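Local coordinates for protein beta-phenylalanine aminotransferase (Variovorax paradoxus, PDB 4AO9) that transfers the amino group of beta-phenylalanine, probably to a keto-acid acceptor, using pyridoxal-5'-phosphate as cofactor, as a class-III aminotransferase, at residues G351-R355 / T372-M378. Sequence-based numbering, arbitrary orientation.
Sequences GEALR and TGIGSLM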
loop_
_atom_site.group_PDB
_atom_site.type_symbol
_atom_site.label_atom_id
_atom_site.label_comp_id
_atom_site.label_asym_id
_atom_site.label_seq_id
_atom_site.Cartn_x
_atom_site.Cartn_y
_atom_site.Cartn_z
ATOM N N GLY A 351 -5.261 24.607 16.943
ATOM C CA GLY A 351 -6.123 24.619 15.766
ATOM C C GLY A 351 -7.492 25.234 15.992
ATOM O O GLY A 351 -7.989 25.982 15.145
ATOM N N GLU A 352 -8.116 24.909 17.120
ATOM C CA GLU A 352 -9.399 25.516 17.466
ATOM C C GLU A 352 -9.266 27.038 17.543
ATOM O O GLU A 352 -10.118 27.764 17.031
ATOM C CB GLU A 352 -9.928 24.972 18.794
ATOM C CG GLU A 352 -10.390 23.515 18.746
ATOM C CD GLU A 352 -11.649 23.289 17.915
ATOM O OE1 GLU A 352 -12.448 24.234 17.710
ATOM O OE2 GLU A 352 -11.864 22.138 17.473
ATOM N N ALA A 353 -8.179 27.507 18.153
ATOM C CA ALA A 353 -7.950 28.945 18.293
ATOM C C ALA A 353 -7.774 29.603 16.925
ATOM O O ALA A 353 -8.335 30.674 16.662
ATOM C CB ALA A 353 -6.760 29.210 19.196
ATOM N N LEU A 354 -7.031 28.942 16.034
ATOM C CA LEU A 354 -6.842 29.452 14.683
ATOM C C LEU A 354 -8.153 29.497 13.898
ATOM O O LEU A 354 -8.465 30.511 13.260
ATOM C CB LEU A 354 -5.777 28.636 13.932
ATOM C CG LEU A 354 -5.607 28.850 12.424
ATOM C CD1 LEU A 354 -5.247 30.301 12.081
ATOM C CD2 LEU A 354 -4.559 27.905 11.854
ATOM N N ARG A 355 -8.922 28.409 13.947
ATOM C CA ARG A 355 -10.166 28.351 13.190
ATOM C C ARG A 355 -11.142 29.443 13.633
ATOM O O ARG A 355 -11.804 30.064 12.800
ATOM C CB ARG A 355 -10.824 26.964 13.252
ATOM C CG ARG A 355 -11.800 26.747 12.103
ATOM C CD ARG A 355 -12.478 25.366 12.125
ATOM N NE ARG A 355 -13.537 25.283 13.131
ATOM C CZ ARG A 355 -13.415 24.669 14.303
ATOM N NH1 ARG A 355 -12.281 24.060 14.645
ATOM N NH2 ARG A 355 -14.437 24.662 15.142
ATOM N N THR A 372 -14.159 25.266 8.018
ATOM C CA THR A 372 -14.812 24.168 8.733
ATOM C C THR A 372 -13.767 23.187 9.250
ATOM O O THR A 372 -12.674 23.100 8.694
ATOM C CB THR A 372 -15.838 23.421 7.836
ATOM O OG1 THR A 372 -15.204 22.944 6.640
ATOM C CG2 THR A 372 -16.981 24.348 7.447
ATOM N N GLY A 373 -14.095 22.465 10.312
ATOM C CA GLY A 373 -13.224 21.395 10.789
ATOM C C GLY A 373 -13.203 21.247 12.290
ATOM O O GLY A 373 -14.109 21.731 12.988
ATOM N N ILE A 374 -12.173 20.557 12.775
ATOM C CA ILE A 374 -12.002 20.233 14.188
ATOM C C ILE A 374 -10.524 20.308 14.512
ATOM O O ILE A 374 -9.685 19.815 13.747
ATOM C CB ILE A 374 -12.476 18.784 14.507
ATOM C CG1 ILE A 374 -13.965 18.600 14.196
ATOM C CG2 ILE A 374 -12.186 18.433 15.979
ATOM C CD1 ILE A 374 -14.434 17.141 14.205
ATOM N N GLY A 375 -10.183 20.941 15.628
ATOM C CA GLY A 375 -8.806 20.901 16.113
ATOM C C GLY A 375 -7.790 21.372 15.091
ATOM O O GLY A 375 -7.915 22.459 14.538
ATOM N N SER A 376 -6.814 20.518 14.790
ATOM C CA SER A 376 -5.671 20.914 13.960
ATOM C C SER A 376 -5.909 20.779 12.448
ATOM O O SER A 376 -4.985 20.978 11.653
ATOM C CB SER A 376 -4.430 20.122 14.379
ATOM O OG SER A 376 -4.688 18.724 14.290
ATOM N N LEU A 377 -7.149 20.463 12.067
ATOM C CA LEU A 377 -7.533 20.291 10.661
ATOM C C LEU A 377 -8.697 21.203 10.309
ATOM O O LEU A 377 -9.725 21.199 10.985
ATOM C CB LEU A 377 -7.938 18.845 10.387
ATOM C CG LEU A 377 -6.937 17.752 10.783
ATOM C CD1 LEU A 377 -7.541 16.374 10.491
ATOM C CD2 LEU A 377 -5.615 17.955 10.062
ATOM N N MET A 378 -8.541 21.996 9.253
ATOM C CA MET A 378 -9.642 22.854 8.802
ATOM C C MET A 378 -9.595 23.049 7.293
ATOM O O MET A 378 -8.607 22.702 6.652
ATOM C CB MET A 378 -9.626 24.206 9.538
ATOM C CG MET A 378 -8.357 24.994 9.316
ATOM S SD MET A 378 -8.061 26.281 10.545
ATOM C CE MET A 378 -7.378 25.306 11.880
HETATM O O HOH W 1 -10.137 23.165 13.008
#
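Glu352 and Arg355, one turn apart on helix 341-365, meet Gly375 and Gly373 of a beta hairpin whose strands 370-374 and 377-381 join through a type II' turn from Ile374 to Leu377. The hairpin belongs to a small three-stranded antiparallel sheet of this PLP-dependent class-III aminotransferase, with the side chain of Ile374 about 12 Å from the cofactor.

The polar contacts gather at the turn. Gly375 N, at the first corner, donates to Glu352 OE2 at 2.8 Å; the bond is nearly straight (163°) but arrives from above the carboxylate plane. The other carboxylate oxygen, OE1, forms a salt bridge with Arg355 NH1 at 3.1 Å, although the hydrogen bonds within this pair are weak. Arg355 bends at chi3 (76°), laying its guanidinium against the strand with Gly373 O 3.3 Å above the centre of one face. A water accepts from Arg355 NH1 at 2.8 Å and donates to Gly375 O and Leu377 O, linking the arginine to two carbonyls of the turn.

At the closest backbone approach, Gly351 CA makes a CA-H...O contact with Gly375 O at 3.1 Å, with no side chain on the helix side to hold the two backbones apart.

Apolar packing lies deeper. Met378 SD rests 3.9 Å from Arg355 CB, while its chain turns at chi3 (81°) to carry CE toward the helix, crossing Leu354 at about a right angle. Leu354 also packs on Ile432 and Val436 of helix 429-445. Met378 CE touches Leu354 CD2 at 3.8 Å and, from another direction, Gly351 O.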